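Local coordinates for protein flavoredoxin (Desulfovibrio vulgaris str. 'Miyazaki F', PDB 2D5M) that binds flavin mononucleotide and probably carries electrons as a flavin-dependent redox protein of the flavin reductase-like family, at residues S45-L50 with Q133-I138; G64-S69 with I118-I123; Y12-F17 with V162-V167. One frame throughout, in Å; residues are numbered along the deposited sequence. Where two conformers were deposited one is given.

Contact 1. Residues S45-L50 with Q133-I138; sequences SIAVSL and QFIGEI. With FMN (flavin mononucleotide), chain E.
A47 and I135 meet in the tightest spot between two antiparallel strands. CD1 of I135 sits 3.4 Å from A47 CB, closer than usual for two carbons. The second torsion of I135 (chi2 -59°) folds CD1 back toward the alanine. I135 CG2 also meets S45 CB on this face. On the face of I46, V48 and F134, L50 meets the F134 ring from beyond the strand end, crossing it at about a right angle. L50 CD1 comes to the edge of the ring, 3.8 Å from F134 CD1. Helix 55-63 packs against both. Further along, I138 CD1 lies 3.9 Å from I46 CG1.

Four backbone hydrogen bonds tie I46 to G136 and V48 to F134. G136 N to I46 O is the straightest, 2.9 Å and 168° at the hydrogen.

E137 is the looser, partly exposed end. Its carboxylate makes a long, weak ion pair with K121. S45 OG bonds to P43 O, and S49 OG to C39 O of the second subunit.

Beyond V48 the chain leaves the strand, and S49 O takes the flavin N3-H at 2.9 Å, nearly straight at 175°. This strand pair of the FMN-binding beta-barrel runs out to the flavin's pyrimidine end.

Contact 2. Residues G64-S69 with I118-I123; sequences GAFTIS and IELKLI
This is an antiparallel strand pairing in the main sheet, between strands 65-70 and 116-126, with one apolar face and one mixed, more polar face. The short strand axes come within 4.8 Å and run at 154° to each other. F66 pairs with L120 and I68 with I118 through backbone hydrogen bonds in both directions. The shortest is I118 N to I68 O, 2.7 Å.

L120 carries the apolar face. Its CB stands over the centre of the F66 ring as a CH-pi contact, 4.0 Å from the centroid. The F66 ring reaches this place because its CG sits between the backbone N and the carbonyl carbon (chi1 58°), which swings the ring back over the neighbouring strand. L120 CD1 lies near F66 CE1 and continues to I68, 3.9 Å from I68 CG1. L122 CD1 is placed at the ring edge, more distantly. I46 packs on I68, I118 and L120, and V19 and T21 pack on F66. The face is part of the interior of the flavin reductase-like beta-barrel, whose curved antiparallel sheet brings these strands round a common core.

A65, T67, E119 and K121 point to the other face. Here the polar ends of T67 and E119 turn to partners beyond the pair. T67 OG1 bonds to P109 O. The E119 carboxylate accepts from the backbone N of H105 and of E104, and makes a salt bridge with K142. These partners would offset much of its charge.

G64 follows helix 55-63 and has a positive phi of 66°. Its carbonyl receives L122 N at 2.9 Å, with the donor above the carbonyl plane. A water donates to G64 O and L122 O, 2.8 Å from the latter, and bridges the strands at this partly exposed end.

Contact 3. Residues Y12-F17 with V162-V167; sequences YPTPLF and VIFAPV. With FMN (flavin mononucleotide), chain E.
The carbonyl oxygen of F164 is gripped twice by T14. T14 OG1 donates to F164 O at 2.8 Å, from above the carbonyl plane. T14 N adds a weak, long bond to the same oxygen. The hydroxyl gets there because OG1 stands between the backbone N and the carbonyl carbon (chi1 77°), which also sets it at the F164 ring edge, 3.3 Å from CD2. In return F164 N gives a sound bond to T14 O, 2.9 Å long and 163° at the hydrogen.

The pairing is loose and short, and a cis peptide bond precedes P13. It joins the start of strand 14-22 to strand 162-165 beside the flavin of this FMN-binding barrel. The F164 ring is sandwiched: the C7M methyl of FMN lies over the centre of one face, 3.6 Å from F164 CE1, and P166 N over the other. L16 CD1 touches the same methyl, while its CD2 branch runs alongside V162 and meets V162 CG1 at 3.6 Å. A water bridges L16 O and V162 O.

P13 CB packs on I163 CG2, and Y12 CE1 lies 4.0 Å from A165 CB. P154 of the second subunit packs on Y12, and its I163 on I163.

All three contacts are largely buried and belong to one antiparallel sheet. Contacts 1 and 2 have centres about 8 Å apart. Their strands 133-144 and 116-126 are neighbours; one probable hydrogen bond runs from I123 N to I135 O. Contact 3 lies about 17 Å and 20 Å from them, centre to centre. The F17 side chain packs on I46 and I68. Contacts 1 and 2 have regular ladders, whereas contact 3 has a loose one, aided by a threonine hydroxyl. Contacts 1 and 3 hold opposite ends of the flavin ring system, one by a hydrogen bond and one by apolar packing. Both also meet the second subunit, contact 3 more widely; contact 2 barely does.

Contact 1. Residues S45-L50 with Q133-I138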
loop_
_atom_site.group_PDB
_atom_site.type_symbol
_atom_site.label_atom_id
_atom_site.label_comp_id
_atom_site.label_asym_id
_atom_site.label_seq_id
_atom_site.Cartn_x
_atom_site.Cartn_y
_atom_site.Cartn_z
ATOM N N SER A 45 -4.926 -12.083 1.288
ATOM C CA SER A 45 -3.869 -11.918 2.270
ATOM C C SER A 45 -3.277 -10.531 2.271
ATOM O O SER A 45 -3.247 -9.880 1.216
ATOM C CB SER A 45 -2.702 -12.890 1.977
ATOM O OG SER A 45 -3.046 -14.248 1.911
ATOM N N ILE A 46 -2.794 -10.104 3.433
ATOM C CA ILE A 46 -2.060 -8.867 3.616
ATOM C C ILE A 46 -0.704 -9.189 4.199
ATOM O O ILE A 46 -0.605 -10.005 5.146
ATOM C CB ILE A 46 -2.846 -7.868 4.514
ATOM C CG1 ILE A 46 -4.070 -7.408 3.724
ATOM C CG2 ILE A 46 -1.981 -6.722 4.985
ATOM C CD1 ILE A 46 -5.063 -6.583 4.554
ATOM N N ALA A 47 0.302 -8.546 3.684
ATOM C CA ALA A 47 1.681 -8.588 4.186
ATOM C C ALA A 47 1.961 -7.335 4.985
ATOM O O ALA A 47 1.632 -6.222 4.569
ATOM C CB ALA A 47 2.639 -8.720 3.013
ATOM N N VAL A 48 2.619 -7.520 6.137
ATOM C CA VAL A 48 3.006 -6.399 6.999
ATOM C C VAL A 48 4.453 -6.629 7.437
ATOM O O VAL A 48 4.780 -7.706 7.928
ATOM C CB VAL A 48 2.086 -6.270 8.207
ATOM C CG1 VAL A 48 2.389 -4.888 8.785
ATOM C CG2 VAL A 48 0.606 -6.434 7.917
ATOM N N SER A 49 5.285 -5.651 7.252
ATOM C CA SER A 49 6.684 -5.720 7.688
ATOM C C SER A 49 6.801 -5.130 9.058
ATOM O O SER A 49 6.772 -3.913 9.162
ATOM C CB SER A 49 7.546 -4.952 6.690
ATOM O OG SER A 49 7.529 -5.551 5.432
ATOM N N LEU A 50 6.942 -5.947 10.090
ATOM C CA LEU A 50 7.030 -5.522 11.472
ATOM C C LEU A 50 8.391 -5.870 12.033
ATOM O O LEU A 50 8.842 -7.003 11.941
ATOM C CB LEU A 50 5.941 -6.210 12.322
ATOM C CG LEU A 50 4.487 -6.043 11.861
ATOM C CD1 LEU A 50 3.477 -6.616 12.820
ATOM C CD2 LEU A 50 4.197 -4.544 11.591
ATOM N N GLN A 133 8.580 -10.199 7.033
ATOM C CA GLN A 133 7.188 -9.891 6.793
ATOM C C GLN A 133 6.327 -10.981 7.380
ATOM O O GLN A 133 6.600 -12.167 7.252
ATOM C CB GLN A 133 6.741 -9.724 5.307
ATOM C CG GLN A 133 7.438 -8.752 4.414
ATOM C CD GLN A 133 7.022 -9.284 3.004
ATOM O OE1 GLN A 133 6.188 -8.687 2.358
ATOM N NE2 GLN A 133 7.606 -10.459 2.760
ATOM N N PHE A 134 5.242 -10.548 7.985
ATOM C CA PHE A 134 4.166 -11.455 8.373
ATOM C C PHE A 134 3.081 -11.440 7.293
ATOM O O PHE A 134 2.699 -10.353 6.852
ATOM C CB PHE A 134 3.524 -11.044 9.709
ATOM C CG PHE A 134 4.387 -11.171 10.915
ATOM C CD1 PHE A 134 4.719 -10.058 11.653
ATOM C CD2 PHE A 134 4.835 -12.401 11.390
ATOM C CE1 PHE A 134 5.455 -10.183 12.797
ATOM C CE2 PHE A 134 5.599 -12.463 12.545
ATOM C CZ PHE A 134 5.939 -11.369 13.249
ATOM N N ILE A 135 2.630 -12.597 6.889
ATOM C CA ILE A 135 1.558 -12.722 5.897
ATOM C C ILE A 135 0.352 -13.233 6.631
ATOM O O ILE A 135 0.358 -14.344 7.224
ATOM C CB ILE A 135 1.932 -13.682 4.775
ATOM C CG1 ILE A 135 3.311 -13.390 4.175
ATOM C CG2 ILE A 135 0.831 -13.678 3.736
ATOM C CD1 ILE A 135 3.423 -12.021 3.618
ATOM N N GLY A 136 -0.711 -12.431 6.649
ATOM C CA GLY A 136 -1.969 -12.826 7.243
ATOM C C GLY A 136 -3.006 -13.137 6.193
ATOM O O GLY A 136 -3.162 -12.406 5.228
ATOM N N GLU A 137 -3.708 -14.240 6.409
ATOM C CA GLU A 137 -4.881 -14.579 5.608
ATOM C C GLU A 137 -6.057 -13.789 6.167
ATOM O O GLU A 137 -6.349 -13.840 7.355
ATOM C CB GLU A 137 -5.190 -16.062 5.665
ATOM C CG GLU A 137 -6.425 -16.442 4.894
ATOM C CD GLU A 137 -6.709 -17.930 4.794
ATOM O OE1 GLU A 137 -5.817 -18.743 5.161
ATOM O OE2 GLU A 137 -7.844 -18.279 4.352
ATOM N N ILE A 138 -6.761 -13.081 5.309
ATOM C CA ILE A 138 -7.953 -12.345 5.670
ATOM C C ILE A 138 -9.107 -13.312 5.881
ATOM O O ILE A 138 -9.529 -14.013 4.967
ATOM C CB ILE A 138 -8.336 -11.332 4.553
ATOM C CG1 ILE A 138 -7.223 -10.311 4.342
ATOM C CG2 ILE A 138 -9.652 -10.673 4.849
ATOM C CD1 ILE A 138 -7.401 -9.409 3.107
HETATM N N1 FMN E . 6.889 -0.129 12.546
HETATM C C2 FMN E . 7.049 -1.316 11.880
HETATM O O2 FMN E . 7.703 -2.241 12.383
HETATM N N3 FMN E . 6.494 -1.450 10.610
HETATM C C4 FMN E . 5.812 -0.465 9.932
HETATM O O4 FMN E . 5.354 -0.679 8.789
HETATM C C4A FMN E . 5.692 0.784 10.601
HETATM N N5 FMN E . 5.083 1.817 9.970
HETATM C C5A FMN E . 4.853 2.934 10.732
HETATM C C6 FMN E . 4.191 4.028 10.108
HETATM C C7 FMN E . 3.863 5.193 10.783
HETATM C C7M FMN E . 3.204 6.367 10.097
HETATM C C8 FMN E . 4.191 5.255 12.189
HETATM C C8M FMN E . 3.763 6.480 12.982
HETATM C C9 FMN E . 4.900 4.229 12.789
HETATM C C9A FMN E . 5.231 3.074 12.099
HETATM N N10 FMN E . 5.979 2.011 12.651
HETATM C C10 FMN E . 6.164 0.850 11.942
HETATM C "C1'" FMN E . 6.499 2.119 14.042
HETATM C "C2'" FMN E . 5.655 1.345 15.051
HETATM O "O2'" FMN E . 4.254 1.618 14.920
HETATM C "C3'" FMN E . 6.097 1.750 16.461
HETATM O "O3'" FMN E . 7.432 1.224 16.646
HETATM C "C4'" FMN E . 5.176 1.269 17.573
HETATM O "O4'" FMN E . 5.543 2.036 18.753
HETATM C "C5'" FMN E . 5.289 -0.184 17.873
HETATM O "O5'" FMN E . 4.369 -0.484 18.972
HETATM P P FMN E . 4.482 -1.856 19.807
HETATM O O1P FMN E . 5.886 -1.922 20.425
HETATM O O2P FMN E . 4.241 -3.044 18.906
HETATM O O3P FMN E . 3.392 -1.639 20.841
#

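Contact 2. Residues G64-S69 with I118-I123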
loop_
_atom_site.group_PDB
_atom_site.type_symbol
_atom_site.label_atom_id
_atom_site.label_comp_id
_atom_site.label_asym_id
_atom_site.label_seq_id
_atom_site.Cartn_x
_atom_site.Cartn_y
_atom_site.Cartn_z
ATOM N N GLY A 64 -0.307 -16.099 16.535
ATOM C CA GLY A 64 -0.628 -16.461 15.134
ATOM C C GLY A 64 -1.831 -15.761 14.581
ATOM O O GLY A 64 -2.495 -16.303 13.692
ATOM N N ALA A 65 -2.135 -14.567 15.052
ATOM C CA ALA A 65 -3.333 -13.852 14.684
ATOM C C ALA A 65 -3.117 -12.361 14.933
ATOM O O ALA A 65 -2.427 -11.987 15.875
ATOM C CB ALA A 65 -4.508 -14.307 15.550
ATOM N N PHE A 66 -3.749 -11.535 14.090
ATOM C CA PHE A 66 -3.705 -10.111 14.275
ATOM C C PHE A 66 -4.892 -9.519 13.504
ATOM O O PHE A 66 -5.483 -10.175 12.649
ATOM C CB PHE A 66 -2.397 -9.485 13.808
ATOM C CG PHE A 66 -1.999 -9.700 12.356
ATOM C CD1 PHE A 66 -2.270 -8.693 11.414
ATOM C CD2 PHE A 66 -1.336 -10.817 11.936
ATOM C CE1 PHE A 66 -1.839 -8.843 10.101
ATOM C CE2 PHE A 66 -0.963 -10.993 10.597
ATOM C CZ PHE A 66 -1.204 -9.999 9.670
ATOM N N THR A 67 -5.225 -8.284 13.832
ATOM C CA THR A 67 -6.195 -7.543 13.082
ATOM C C THR A 67 -5.519 -6.323 12.443
ATOM O O THR A 67 -4.443 -5.931 12.853
ATOM C CB THR A 67 -7.367 -7.041 13.957
ATOM O OG1 THR A 67 -6.828 -6.092 14.858
ATOM C CG2 THR A 67 -8.043 -8.186 14.660
ATOM N N ILE A 68 -6.204 -5.740 11.450
ATOM C CA ILE A 68 -5.893 -4.435 10.909
ATOM C C ILE A 68 -7.146 -3.594 11.048
ATOM O O ILE A 68 -8.177 -3.922 10.502
ATOM C CB ILE A 68 -5.391 -4.536 9.468
ATOM C CG1 ILE A 68 -3.980 -5.148 9.450
ATOM C CG2 ILE A 68 -5.446 -3.150 8.774
ATOM C CD1 ILE A 68 -3.486 -5.553 8.087
ATOM N N SER A 69 -6.998 -2.490 11.758
ATOM C CA SER A 69 -8.075 -1.515 11.870
ATOM C C SER A 69 -7.658 -0.268 11.105
ATOM O O SER A 69 -6.519 0.195 11.210
ATOM C CB SER A 69 -8.350 -1.179 13.338
ATOM O OG SER A 69 -8.709 -2.298 14.094
ATOM N N ILE A 118 -10.186 -5.664 9.832
ATOM C CA ILE A 118 -9.870 -6.887 9.112
ATOM C C ILE A 118 -9.295 -7.883 10.110
ATOM O O ILE A 118 -8.404 -7.512 10.898
ATOM C CB ILE A 118 -8.834 -6.579 7.987
ATOM C CG1 ILE A 118 -9.271 -5.431 7.107
ATOM C CG2 ILE A 118 -8.567 -7.856 7.211
ATOM C CD1 ILE A 118 -8.211 -4.975 6.121
ATOM N N GLU A 119 -9.794 -9.105 10.114
ATOM C CA GLU A 119 -9.313 -10.167 10.970
ATOM C C GLU A 119 -8.403 -11.095 10.191
ATOM O O GLU A 119 -8.828 -11.602 9.133
ATOM C CB GLU A 119 -10.507 -10.972 11.540
ATOM C CG GLU A 119 -11.448 -10.146 12.382
ATOM C CD GLU A 119 -12.332 -10.970 13.291
ATOM O OE1 GLU A 119 -11.846 -12.071 13.716
ATOM O OE2 GLU A 119 -13.441 -10.485 13.614
ATOM N N LEU A 120 -7.195 -11.310 10.685
ATOM C CA LEU A 120 -6.203 -12.106 9.958
ATOM C C LEU A 120 -5.620 -13.234 10.812
ATOM O O LEU A 120 -5.334 -13.116 11.995
ATOM C CB LEU A 120 -5.051 -11.236 9.431
ATOM C CG LEU A 120 -5.510 -10.081 8.535
ATOM C CD1 LEU A 120 -5.574 -8.750 9.306
ATOM C CD2 LEU A 120 -4.630 -9.919 7.293
ATOM N N LYS A 121 -5.420 -14.370 10.115
ATOM C CA LYS A 121 -4.719 -15.540 10.629
ATOM C C LYS A 121 -3.329 -15.558 10.066
ATOM O O LYS A 121 -3.148 -15.481 8.832
ATOM C CB LYS A 121 -5.449 -16.819 10.225
ATOM C CG LYS A 121 -4.800 -18.147 10.539
ATOM C CD LYS A 121 -5.557 -19.361 10.016
ATOM C CE LYS A 121 -5.619 -19.419 8.499
ATOM N NZ LYS A 121 -5.943 -20.703 7.856
ATOM N N LEU A 122 -2.277 -15.692 10.874
ATOM C CA LEU A 122 -0.926 -15.752 10.358
ATOM C C LEU A 122 -0.733 -17.034 9.534
ATOM O O LEU A 122 -0.965 -18.136 10.059
ATOM C CB LEU A 122 0.066 -15.763 11.521
ATOM C CG LEU A 122 1.533 -15.681 11.109
ATOM C CD1 LEU A 122 1.841 -14.398 10.384
ATOM C CD2 LEU A 122 2.451 -15.890 12.335
ATOM N N ILE A 123 -0.280 -16.899 8.301
ATOM C CA ILE A 123 -0.040 -18.044 7.422
ATOM C C ILE A 123 1.426 -18.134 6.980
ATOM O O ILE A 123 1.852 -19.254 6.640
ATOM C CB ILE A 123 -1.019 -18.109 6.240
ATOM C CG1 ILE A 123 -1.002 -16.842 5.385
ATOM C CG2 ILE A 123 -2.408 -18.444 6.743
ATOM C CD1 ILE A 123 -1.642 -17.058 4.021
HETATM O O HOH W 1 -1.935 -19.004 12.534
#

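Contact 3. Residues Y12-F17 with V162-V167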
loop_
_atom_site.group_PDB
_atom_site.type_symbol
_atom_site.label_atom_id
_atom_site.label_comp_id
_atom_site.label_asym_id
_atom_site.label_seq_id
_atom_site.Cartn_x
_atom_site.Cartn_y
_atom_site.Cartn_z
ATOM N N TYR A 12 3.706 6.632 -3.058
ATOM C CA TYR A 12 2.387 7.061 -2.624
ATOM C C TYR A 12 1.335 6.237 -3.370
ATOM O O TYR A 12 1.573 5.907 -4.552
ATOM C CB TYR A 12 2.071 8.485 -2.999
ATOM C CG TYR A 12 3.071 9.520 -2.597
ATOM C CD1 TYR A 12 3.408 9.728 -1.242
ATOM C CD2 TYR A 12 3.698 10.296 -3.528
ATOM C CE1 TYR A 12 4.326 10.667 -0.877
ATOM C CE2 TYR A 12 4.597 11.278 -3.150
ATOM C CZ TYR A 12 4.916 11.470 -1.847
ATOM O OH TYR A 12 5.838 12.434 -1.492
ATOM N N PRO A 13 0.184 5.982 -2.774
ATOM C CA PRO A 13 -0.093 6.119 -1.339
ATOM C C PRO A 13 0.627 5.017 -0.581
ATOM O O PRO A 13 1.000 4.005 -1.147
ATOM C CB PRO A 13 -1.606 5.887 -1.259
ATOM C CG PRO A 13 -1.821 4.872 -2.339
ATOM C CD PRO A 13 -0.950 5.344 -3.474
ATOM N N THR A 14 0.755 5.221 0.735
ATOM C CA THR A 14 1.050 4.129 1.682
ATOM C C THR A 14 -0.067 4.124 2.711
ATOM O O THR A 14 -0.671 5.186 2.979
ATOM C CB THR A 14 2.456 4.182 2.332
ATOM O OG1 THR A 14 2.496 5.167 3.362
ATOM C CG2 THR A 14 3.518 4.466 1.273
ATOM N N PRO A 15 -0.382 2.971 3.270
ATOM C CA PRO A 15 -1.491 2.888 4.227
ATOM C C PRO A 15 -1.057 3.278 5.614
ATOM O O PRO A 15 0.122 3.451 5.960
ATOM C CB PRO A 15 -1.870 1.418 4.138
ATOM C CG PRO A 15 -0.573 0.730 3.898
ATOM C CD PRO A 15 0.197 1.638 2.992
ATOM N N LEU A 16 -2.068 3.388 6.479
ATOM C CA LEU A 16 -1.862 3.573 7.905
ATOM C C LEU A 16 -2.723 2.537 8.604
ATOM O O LEU A 16 -3.863 2.790 9.008
ATOM C CB LEU A 16 -2.204 5.021 8.377
ATOM C CG LEU A 16 -1.932 5.311 9.864
ATOM C CD1 LEU A 16 -0.464 5.170 10.167
ATOM C CD2 LEU A 16 -2.466 6.685 10.247
ATOM N N PHE A 17 -2.200 1.321 8.694
ATOM C CA PHE A 17 -2.885 0.220 9.338
ATOM C C PHE A 17 -2.569 0.188 10.832
ATOM O O PHE A 17 -1.422 0.222 11.208
ATOM C CB PHE A 17 -2.408 -1.089 8.723
ATOM C CG PHE A 17 -2.828 -1.304 7.254
ATOM C CD1 PHE A 17 -2.112 -2.228 6.493
ATOM C CD2 PHE A 17 -3.891 -0.643 6.637
ATOM C CE1 PHE A 17 -2.429 -2.551 5.197
ATOM C CE2 PHE A 17 -4.219 -0.991 5.304
ATOM C CZ PHE A 17 -3.518 -1.938 4.588
ATOM N N VAL A 162 -7.013 7.057 6.375
ATOM C CA VAL A 162 -5.830 7.901 6.353
ATOM C C VAL A 162 -4.778 7.311 5.432
ATOM O O VAL A 162 -4.520 6.103 5.419
ATOM C CB VAL A 162 -5.270 8.074 7.764
ATOM C CG1 VAL A 162 -4.001 8.885 7.835
ATOM C CG2 VAL A 162 -6.272 8.672 8.736
ATOM N N ILE A 163 -4.109 8.176 4.708
ATOM C CA ILE A 163 -2.986 7.907 3.873
ATOM C C ILE A 163 -1.705 8.430 4.517
ATOM O O ILE A 163 -1.699 9.565 4.991
ATOM C CB ILE A 163 -3.091 8.565 2.442
ATOM C CG1 ILE A 163 -4.351 8.040 1.727
ATOM C CG2 ILE A 163 -1.917 8.428 1.577
ATOM C CD1 ILE A 163 -4.724 9.035 0.647
ATOM N N PHE A 164 -0.609 7.672 4.508
ATOM C CA PHE A 164 0.670 8.119 4.984
ATOM C C PHE A 164 1.590 8.508 3.828
ATOM O O PHE A 164 1.703 7.772 2.847
ATOM C CB PHE A 164 1.329 7.067 5.865
ATOM C CG PHE A 164 2.731 7.344 6.349
ATOM C CD1 PHE A 164 2.981 8.492 7.133
ATOM C CD2 PHE A 164 3.778 6.537 6.062
ATOM C CE1 PHE A 164 4.226 8.743 7.626
ATOM C CE2 PHE A 164 5.021 6.740 6.587
ATOM C CZ PHE A 164 5.273 7.869 7.364
ATOM N N ALA A 165 2.172 9.703 3.939
ATOM C CA ALA A 165 3.201 10.199 3.023
ATOM C C ALA A 165 4.555 9.997 3.701
ATOM O O ALA A 165 4.885 10.770 4.632
ATOM C CB ALA A 165 2.952 11.661 2.699
ATOM N N PRO A 166 5.339 8.997 3.295
ATOM C CA PRO A 166 6.601 8.755 3.967
ATOM C C PRO A 166 7.648 9.822 3.672
ATOM O O PRO A 166 7.552 10.545 2.671
ATOM C CB PRO A 166 7.017 7.393 3.376
ATOM C CG PRO A 166 6.435 7.380 2.008
ATOM C CD PRO A 166 5.094 8.038 2.206
ATOM N N VAL A 167 8.628 9.921 4.553
ATOM C CA VAL A 167 9.814 10.803 4.458
ATOM C C VAL A 167 9.423 12.233 4.838
ATOM O O VAL A 167 9.983 12.791 5.762
ATOM C CB VAL A 167 10.561 10.747 3.121
ATOM C CG1 VAL A 167 11.828 11.575 3.189
ATOM C CG2 VAL A 167 10.882 9.306 2.742
HETATM N N1 FMN E . 6.889 -0.129 12.546
HETATM C C2 FMN E . 7.049 -1.316 11.880
HETATM O O2 FMN E . 7.703 -2.241 12.383
HETATM N N3 FMN E . 6.494 -1.450 10.610
HETATM C C4 FMN E . 5.812 -0.465 9.932
HETATM O O4 FMN E . 5.354 -0.679 8.789
HETATM C C4A FMN E . 5.692 0.784 10.601
HETATM N N5 FMN E . 5.083 1.817 9.970
HETATM C C5A FMN E . 4.853 2.934 10.732
HETATM C C6 FMN E . 4.191 4.028 10.108
HETATM C C7 FMN E . 3.863 5.193 10.783
HETATM C C7M FMN E . 3.204 6.367 10.097
HETATM C C8 FMN E . 4.191 5.255 12.189
HETATM C C8M FMN E . 3.763 6.480 12.982
HETATM C C9 FMN E . 4.900 4.229 12.789
HETATM C C9A FMN E . 5.231 3.074 12.099
HETATM N N10 FMN E . 5.979 2.011 12.651
HETATM C C10 FMN E . 6.164 0.850 11.942
HETATM C "C1'" FMN E . 6.499 2.119 14.042
HETATM C "C2'" FMN E . 5.655 1.345 15.051
HETATM O "O2'" FMN E . 4.254 1.618 14.920
HETATM C "C3'" FMN E . 6.097 1.750 16.461
HETATM O "O3'" FMN E . 7.432 1.224 16.646
HETATM C "C4'" FMN E . 5.176 1.269 17.573
HETATM O "O4'" FMN E . 5.543 2.036 18.753
HETATM C "C5'" FMN E . 5.289 -0.184 17.873
HETATM O "O5'" FMN E . 4.369 -0.484 18.972
HETATM P P FMN E . 4.482 -1.856 19.807
HETATM O O1P FMN E . 5.886 -1.922 20.425
HETATM O O2P FMN E . 4.241 -3.044 18.906
HETATM O O3P FMN E . 3.392 -1.639 20.841
HETATM O O HOH W 2 -5.628 4.534 7.472
#